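Local coordinates for protein alpha-galactosidase (Umbelopsis vinacea, PDB 3A5V) that hydrolyses terminal alpha-galactosyl residues as a tetrameric glycoside hydrolase of family 27, at residues D192-P197 / S216-I221; G309-F314 / L327-D332. One frame throughout, in Å; residues are numbered along the deposited sequence.

Overall arrangement
Interactions 1 and 2 lie on either side of the junction between the TIM-barrel domain and the C-terminal beta-sandwich domain, their centres about 14 Å apart. Interaction 1 joins the loop 192-197, which follows barrel strand 183-185, to the start of helix 217-227; interaction 2 is the open end of the hairpin formed by strands 311-318 and 322-329. They touch directly by van der Waals packing: Met218 CE lies 3.6 Å from Gln312 NE2 and 3.8 Å from Ala330 CB, and one turn further along the helix Ile221 CG2 approaches Phe314 CZ at 4.0 Å. Met218 is therefore shared, meeting the loop within interaction 1 and the hairpin of interaction 2.

Interaction 1 (D192-P197 / S216-I221); sequences DNFNRP and SVMNII
A helix N-terminus is closed here by an N-cap serine, Ser216, and by two carbonyls of the loop 192-197. Val217 N donates to Asn193 O (3.2 Å), in the carbonyl plane, and Met218 N to Phe194 O at 3.1 Å, nearly along the C=O axis. The third N-H of this first turn, that of Asn219, is taken within the helix segment by Ser216 OG (3.1 Å), the capping bond. In this TIM-barrel domain the capped element is helix 217-227, reached from strand 183-185 through a long loop. That loop is shaped by an Asx motif: Asn193 OD1 accepts from Arg196 N, which sits above the side-chain carbonyl plane, 37° out of it. Phe194 has CG anti to its N (chi1 -175°), which carries the ring to Met218: Met218 CG lies over one face, 4.0 Å from the ring centroid, a CH-pi contact, while Met218 SD makes an oblique Met-aromatic contact at 4.4 Å. Val217 CG1 comes obliquely to the ring, 4.1 Å from Phe194 CE1. A serine in place of Phe194 would probably deprive Met218 of its aromatic partner and open a gap beside Val217 CG1. Water 1 bridges Asn195 O and Ser216 OG; outside the segments, His383 stacks on the Phe194 ring.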
ATOM      1  N   ASP A 192      12.927 -20.730  15.863  1.00 13.55           N
ATOM      2  CA  ASP A 192      12.602 -21.968  16.577  1.00 13.97           C
ATOM      3  C   ASP A 192      11.551 -21.685  17.643  1.00 14.38           C
ATOM      4  O   ASP A 192      11.816 -21.793  18.854  1.00 14.46           O
ATOM      5  CB  ASP A 192      13.885 -22.558  17.189  1.00 14.32           C
ATOM      6  CG  ASP A 192      13.711 -23.986  17.674  1.00 14.25           C
ATOM      7  OD1 ASP A 192      12.680 -24.630  17.370  1.00 12.62           O
ATOM      8  OD2 ASP A 192      14.625 -24.458  18.380  1.00 16.16           O
ATOM      9  N   ASN A 193      10.357 -21.308  17.194  1.00 14.11           N
ATOM     10  CA  ASN A 193       9.296 -20.888  18.092  1.00 14.06           C
ATOM     11  C   ASN A 193       7.917 -21.050  17.455  1.00 14.27           C
ATOM     12  O   ASN A 193       7.700 -20.630  16.306  1.00 13.73           O
ATOM     13  CB  ASN A 193       9.527 -19.429  18.497  1.00 14.65           C
ATOM     14  CG  ASN A 193       8.679 -19.015  19.682  1.00 15.39           C
ATOM     15  OD1 ASN A 193       7.452 -19.000  19.595  1.00 16.94           O
ATOM     16  ND2 ASN A 193       9.335 -18.668  20.801  1.00 16.75           N
ATOM     17  N   PHE A 194       6.972 -21.637  18.191  1.00 13.78           N
ATOM     18  CA  PHE A 194       5.694 -22.020  17.560  1.00 13.96           C
ATOM     19  C   PHE A 194       4.765 -20.858  17.217  1.00 13.87           C
ATOM     20  O   PHE A 194       4.157 -20.851  16.139  1.00 13.97           O
ATOM     21  CB  PHE A 194       4.925 -23.082  18.377  1.00 13.80           C
ATOM     22  CG  PHE A 194       3.659 -23.573  17.686  1.00 13.58           C
ATOM     23  CD1 PHE A 194       3.736 -24.470  16.615  1.00 13.57           C
ATOM     24  CD2 PHE A 194       2.406 -23.103  18.086  1.00 13.62           C
ATOM     25  CE1 PHE A 194       2.577 -24.913  15.954  1.00 13.34           C
ATOM     26  CE2 PHE A 194       1.233 -23.539  17.452  1.00 13.03           C
ATOM     27  CZ  PHE A 194       1.319 -24.456  16.380  1.00 14.87           C
ATOM     28  N   ASN A 195       4.624 -19.881  18.121  1.00 13.24           N
ATOM     29  CA  ASN A 195       3.635 -18.824  17.889  1.00 13.09           C
ATOM     30  C   ASN A 195       3.938 -17.430  18.481  1.00 12.78           C
ATOM     31  O   ASN A 195       3.100 -16.526  18.412  1.00 12.73           O
ATOM     32  CB  ASN A 195       2.239 -19.314  18.309  1.00 13.49           C
ATOM     33  CG  ASN A 195       2.125 -19.527  19.816  1.00 16.29           C
ATOM     34  OD1 ASN A 195       3.020 -19.149  20.583  1.00 17.31           O
ATOM     35  ND2 ASN A 195       1.015 -20.104  20.244  1.00 16.24           N
ATOM     36  N   ARG A 196       5.131 -17.240  19.045  1.00 12.36           N
ATOM     37  CA  ARG A 196       5.461 -15.935  19.635  1.00 12.05           C
ATOM     38  C   ARG A 196       5.629 -14.851  18.549  1.00 11.99           C
ATOM     39  O   ARG A 196       6.498 -14.982  17.652  1.00 12.92           O
ATOM     40  CB  ARG A 196       6.723 -16.028  20.504  1.00 12.22           C
ATOM     41  CG  ARG A 196       7.139 -14.690  21.148  1.00 11.96           C
ATOM     42  CD  ARG A 196       8.505 -14.769  21.849  1.00 12.05           C
ATOM     43  NE  ARG A 196       9.044 -13.405  22.057  1.00 10.15           N
ATOM     44  CZ  ARG A 196       9.770 -12.740  21.166  1.00 12.77           C
ATOM     45  NH1 ARG A 196      10.099 -13.295  19.985  1.00 11.75           N
ATOM     46  NH2 ARG A 196      10.173 -11.513  21.450  1.00 12.33           N
ATOM     47  N   PRO A 197       4.847 -13.754  18.650  1.00 11.76           N
ATOM     48  CA  PRO A 197       5.033 -12.670  17.685  1.00 11.98           C
ATOM     49  C   PRO A 197       6.332 -11.915  17.998  1.00 11.64           C
ATOM     50  O   PRO A 197       6.820 -11.950  19.135  1.00 11.61           O
ATOM     51  CB  PRO A 197       3.824 -11.764  17.938  1.00 12.07           C
ATOM     52  CG  PRO A 197       3.523 -11.972  19.424  1.00 13.26           C
ATOM     53  CD  PRO A 197       3.818 -13.431  19.668  1.00 11.99           C
ATOM     54  N   SER A 216       7.216 -16.645  13.635  1.00 10.57           N
ATOM     55  CA  SER A 216       6.823 -17.917  14.221  1.00 10.55           C
ATOM     56  C   SER A 216       6.246 -18.881  13.168  1.00 10.87           C
ATOM     57  O   SER A 216       5.869 -18.479  12.047  1.00  9.35           O
ATOM     58  CB  SER A 216       5.810 -17.689  15.357  1.00  9.99           C
ATOM     59  OG  SER A 216       4.532 -17.370  14.821  1.00 10.63           O
ATOM     60  N   VAL A 217       6.199 -20.164  13.525  1.00 10.55           N
ATOM     61  CA  VAL A 217       5.538 -21.170  12.680  1.00 11.19           C
ATOM     62  C   VAL A 217       4.117 -20.715  12.270  1.00 11.42           C
ATOM     63  O   VAL A 217       3.782 -20.705  11.072  1.00 11.77           O
ATOM     64  CB  VAL A 217       5.526 -22.558  13.401  1.00 11.38           C
ATOM     65  CG1 VAL A 217       4.659 -23.595  12.656  1.00 11.06           C
ATOM     66  CG2 VAL A 217       6.968 -23.061  13.548  1.00 11.95           C
ATOM     67  N   MET A 218       3.310 -20.301  13.254  1.00 11.39           N
ATOM     68  CA  MET A 218       1.928 -19.882  13.002  1.00 11.57           C
ATOM     69  C   MET A 218       1.845 -18.614  12.127  1.00 11.58           C
ATOM     70  O   MET A 218       0.976 -18.500  11.248  1.00 10.39           O
ATOM     71  CB  MET A 218       1.150 -19.695  14.322  1.00 11.96           C
ATOM     72  CG  MET A 218       0.811 -21.022  15.049  1.00 13.28           C
ATOM     73  SD  MET A 218      -0.122 -22.193  14.014  1.00 16.65           S
ATOM     74  CE  MET A 218      -1.562 -21.216  13.577  1.00 18.39           C
ATOM     75  N   ASN A 219       2.762 -17.679  12.355  1.00 11.12           N
ATOM     76  CA  ASN A 219       2.856 -16.482  11.504  1.00 11.62           C
ATOM     77  C   ASN A 219       3.047 -16.879  10.034  1.00 11.74           C
ATOM     78  O   ASN A 219       2.346 -16.389   9.136  1.00 10.50           O
ATOM     79  CB  ASN A 219       4.000 -15.556  11.997  1.00 11.31           C
ATOM     80  CG  ASN A 219       4.232 -14.356  11.080  1.00 12.34           C
ATOM     81  OD1 ASN A 219       4.851 -14.482  10.006  1.00 14.86           O
ATOM     82  ND2 ASN A 219       3.752 -13.176  11.502  1.00 10.32           N
ATOM     83  N   ILE A 220       4.004 -17.776   9.788  1.00 11.21           N
ATOM     84  CA  ILE A 220       4.273 -18.218   8.428  1.00 11.83           C
ATOM     85  C   ILE A 220       3.095 -18.986   7.821  1.00 11.73           C
ATOM     86  O   ILE A 220       2.759 -18.756   6.662  1.00 11.75           O
ATOM     87  CB  ILE A 220       5.604 -19.022   8.341  1.00 12.22           C
ATOM     88  CG1 ILE A 220       6.776 -18.053   8.529  1.00 12.52           C
ATOM     89  CG2 ILE A 220       5.741 -19.760   6.987  1.00 11.63           C
ATOM     90  CD1 ILE A 220       8.067 -18.761   8.896  1.00 12.48           C
ATOM     91  N   ILE A 221       2.457 -19.865   8.601  1.00 11.52           N
ATOM     92  CA  ILE A 221       1.292 -20.602   8.082  1.00 12.68           C
ATOM     93  C   ILE A 221       0.194 -19.635   7.583  1.00 13.19           C
ATOM     94  O   ILE A 221      -0.392 -19.855   6.524  1.00 11.73           O
ATOM     95  CB  ILE A 221       0.692 -21.592   9.124  1.00 12.64           C
ATOM     96  CG1 ILE A 221       1.696 -22.725   9.409  1.00 12.59           C
ATOM     97  CG2 ILE A 221      -0.666 -22.159   8.611  1.00 13.16           C
ATOM     98  CD1 ILE A 221       1.351 -23.587  10.593  1.00 12.93           C
TER
HETATM   99  O   HOH W   1       3.423 -15.231  15.790  1.00 15.10           O
HETATM  100  O   HOH W   2       6.938 -14.082  15.086  1.00 11.05           O

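Interaction 2 (G309-F314 / L327-D332); sequences GDQQLF and LLNAGD
Leu328 O receives the N-H of Gln312 at 2.8 Å, in the carbonyl plane and nearly straight at the hydrogen, and is also approached by Gln311 CA in a CA-H...O contact of 3.4 Å. The return bond, Leu328 N to Gln312 O, is 2.9 Å long, making Gln312 and Leu328 a hydrogen-bonded antiparallel pair in a beta hairpin of the C-terminal sandwich domain. Gln311-Asn329 and Leu313-Leu327 flank it as non-hydrogen-bonded pairs, and the strand segments run at 160° to each other. Two side-chain layers follow from this alternation. On one face Leu313 and Leu327 lie side by side, Leu313 CD1 to Leu327 CD2 at 3.8 Å. The other carries Gln312 and Leu328: with chi1 at -179°, the Leu328 branch swings opposite its own amide nitrogen, and its two methyls divide, CD2 beside the aliphatic CG of Gln312 and CD1 set obliquely to the Phe314 ring, 4.1 Å from Phe314 CE1. Gln312 OE1 accepts from Arg304, while helix 251-263 packs on Leu328 through Val256 and Ile260. Beyond the strands, Ala330 N still donates to Asp310 O, tilted 24° from the carbonyl plane. Ala330 lies inside an Asx turn begun by Asn329, whose ND2 is held by Ser333 O and Val380 O, and whose OD1 accepts from Gly331 N at 3.0 Å, the donor standing above the side-chain carbonyl plane.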
ATOM      1  N   GLY A 309     -12.125 -20.213  15.474  1.00 17.75           N
ATOM      2  CA  GLY A 309     -11.330 -19.826  16.655  1.00 18.53           C
ATOM      3  C   GLY A 309      -9.883 -20.181  16.382  1.00 18.19           C
ATOM      4  O   GLY A 309      -9.333 -19.768  15.358  1.00 18.58           O
ATOM      5  N   ASP A 310      -9.297 -20.999  17.256  1.00 17.85           N
ATOM      6  CA  ASP A 310      -7.909 -21.445  17.117  1.00 17.85           C
ATOM      7  C   ASP A 310      -7.758 -22.750  16.311  1.00 17.32           C
ATOM      8  O   ASP A 310      -6.656 -23.304  16.201  1.00 17.59           O
ATOM      9  CB  ASP A 310      -7.339 -21.718  18.515  0.50 18.05           C
ATOM     10  CG  ASP A 310      -6.957 -20.456  19.255  0.50 18.51           C
ATOM     11  OD1 ASP A 310      -6.549 -19.474  18.598  0.50 18.10           O
ATOM     12  OD2 ASP A 310      -7.056 -20.461  20.503  0.50 20.08           O
ATOM     13  N   GLN A 311      -8.861 -23.249  15.767  1.00 15.58           N
ATOM     14  CA  GLN A 311      -8.827 -24.486  14.973  1.00 14.88           C
ATOM     15  C   GLN A 311      -8.815 -24.203  13.478  1.00 14.12           C
ATOM     16  O   GLN A 311      -9.444 -23.230  13.014  1.00 12.85           O
ATOM     17  CB  GLN A 311     -10.024 -25.356  15.326  1.00 14.22           C
ATOM     18  CG  GLN A 311      -9.996 -25.817  16.784  1.00 15.13           C
ATOM     19  CD  GLN A 311     -11.134 -26.755  17.109  1.00 16.15           C
ATOM     20  OE1 GLN A 311     -11.833 -27.233  16.210  1.00 18.02           O
ATOM     21  NE2 GLN A 311     -11.334 -27.022  18.396  1.00 18.24           N
ATOM     22  N   GLN A 312      -8.087 -25.040  12.727  1.00 13.72           N
ATOM     23  CA  GLN A 312      -7.997 -24.919  11.262  1.00 14.09           C
ATOM     24  C   GLN A 312      -8.137 -26.295  10.610  1.00 13.65           C
ATOM     25  O   GLN A 312      -7.689 -27.298  11.177  1.00 13.52           O
ATOM     26  CB  GLN A 312      -6.673 -24.266  10.840  1.00 14.38           C
ATOM     27  CG  GLN A 312      -6.383 -22.961  11.620  1.00 14.65           C
ATOM     28  CD  GLN A 312      -5.161 -22.210  11.121  1.00 15.75           C
ATOM     29  OE1 GLN A 312      -4.610 -22.503  10.052  1.00 17.13           O
ATOM     30  NE2 GLN A 312      -4.745 -21.215  11.895  1.00 15.57           N
ATOM     31  N   LEU A 313      -8.779 -26.326   9.443  1.00 12.72           N
ATOM     32  CA  LEU A 313      -8.906 -27.551   8.639  1.00 12.68           C
ATOM     33  C   LEU A 313      -8.197 -27.343   7.296  1.00 12.23           C
ATOM     34  O   LEU A 313      -8.430 -26.327   6.628  1.00 11.90           O
ATOM     35  CB  LEU A 313     -10.389 -27.876   8.366  1.00 12.68           C
ATOM     36  CG  LEU A 313     -10.678 -29.039   7.393  1.00 13.46           C
ATOM     37  CD1 LEU A 313     -10.177 -30.354   7.986  1.00  9.55           C
ATOM     38  CD2 LEU A 313     -12.165 -29.136   7.021  1.00 12.85           C
ATOM     39  N   PHE A 314      -7.352 -28.301   6.911  1.00 11.29           N
ATOM     40  CA  PHE A 314      -6.732 -28.312   5.585  1.00 11.05           C
ATOM     41  C   PHE A 314      -7.168 -29.565   4.825  1.00 11.14           C
ATOM     42  O   PHE A 314      -7.363 -30.640   5.425  1.00 10.74           O
ATOM     43  CB  PHE A 314      -5.198 -28.309   5.679  1.00 11.14           C
ATOM     44  CG  PHE A 314      -4.612 -27.039   6.260  1.00 12.51           C
ATOM     45  CD1 PHE A 314      -4.644 -26.797   7.640  1.00 13.61           C
ATOM     46  CD2 PHE A 314      -3.996 -26.103   5.426  1.00 13.88           C
ATOM     47  CE1 PHE A 314      -4.085 -25.618   8.178  1.00 12.83           C
ATOM     48  CE2 PHE A 314      -3.436 -24.934   5.945  1.00 14.39           C
ATOM     49  CZ  PHE A 314      -3.481 -24.691   7.331  1.00 12.74           C
ATOM     50  N   LEU A 327      -6.266 -31.774  10.579  1.00 12.04           N
ATOM     51  CA  LEU A 327      -6.910 -31.030  11.665  1.00 12.41           C
ATOM     52  C   LEU A 327      -5.811 -30.350  12.457  1.00 11.94           C
ATOM     53  O   LEU A 327      -4.902 -31.011  12.953  1.00 12.28           O
ATOM     54  CB  LEU A 327      -7.700 -31.978  12.587  1.00 12.86           C
ATOM     55  CG  LEU A 327      -8.725 -32.871  11.879  1.00 15.32           C
ATOM     56  CD1 LEU A 327      -9.137 -34.010  12.818  1.00 15.50           C
ATOM     57  CD2 LEU A 327      -9.916 -32.040  11.437  1.00 17.84           C
ATOM     58  N   LEU A 328      -5.886 -29.033  12.569  1.00 11.77           N
ATOM     59  CA  LEU A 328      -4.835 -28.296  13.276  1.00 11.78           C
ATOM     60  C   LEU A 328      -5.457 -27.522  14.429  1.00 12.26           C
ATOM     61  O   LEU A 328      -6.396 -26.729  14.243  1.00 12.17           O
ATOM     62  CB  LEU A 328      -4.082 -27.353  12.322  1.00 11.41           C
ATOM     63  CG  LEU A 328      -2.913 -26.505  12.851  1.00 12.14           C
ATOM     64  CD1 LEU A 328      -2.010 -26.150  11.671  1.00 14.47           C
ATOM     65  CD2 LEU A 328      -3.416 -25.228  13.511  1.00 13.56           C
ATOM     66  N   ASN A 329      -4.891 -27.745  15.604  1.00 12.91           N
ATOM     67  CA  ASN A 329      -5.354 -27.151  16.841  1.00 13.45           C
ATOM     68  C   ASN A 329      -4.295 -26.172  17.357  1.00 14.14           C
ATOM     69  O   ASN A 329      -3.338 -26.577  18.012  1.00 13.69           O
ATOM     70  CB  ASN A 329      -5.632 -28.242  17.883  1.00 13.01           C
ATOM     71  CG  ASN A 329      -6.049 -27.661  19.249  1.00 14.33           C
ATOM     72  OD1 ASN A 329      -6.404 -26.488  19.351  1.00 12.98           O
ATOM     73  ND2 ASN A 329      -5.969 -28.477  20.291  1.00 13.74           N
ATOM     74  N   ALA A 330      -4.473 -24.892  17.051  1.00 14.55           N
ATOM     75  CA  ALA A 330      -3.535 -23.864  17.509  1.00 15.65           C
ATOM     76  C   ALA A 330      -3.791 -23.391  18.942  1.00 16.49           C
ATOM     77  O   ALA A 330      -3.080 -22.494  19.431  1.00 16.45           O
ATOM     78  CB  ALA A 330      -3.527 -22.663  16.543  1.00 15.55           C
ATOM     79  N   GLY A 331      -4.801 -23.977  19.596  1.00 16.58           N
ATOM     80  CA  GLY A 331      -5.139 -23.658  20.984  1.00 18.07           C
ATOM     81  C   GLY A 331      -4.181 -24.282  21.982  1.00 18.51           C
ATOM     82  O   GLY A 331      -3.455 -25.222  21.645  1.00 17.79           O
ATOM     83  N   ASP A 332      -4.185 -23.747  23.205  1.00 19.08           N
ATOM     84  CA  ASP A 332      -3.270 -24.168  24.275  1.00 20.35           C
ATOM     85  C   ASP A 332      -3.636 -25.468  24.980  1.00 19.93           C
ATOM     86  O   ASP A 332      -2.887 -25.935  25.825  1.00 19.25           O
ATOM     87  CB  ASP A 332      -3.132 -23.046  25.320  1.00 21.80           C
ATOM     88  CG  ASP A 332      -2.351 -21.860  24.796  1.00 26.04           C
ATOM     89  OD1 ASP A 332      -1.567 -22.032  23.830  1.00 30.46           O
ATOM     90  OD2 ASP A 332      -2.523 -20.751  25.345  1.00 30.34           O
TER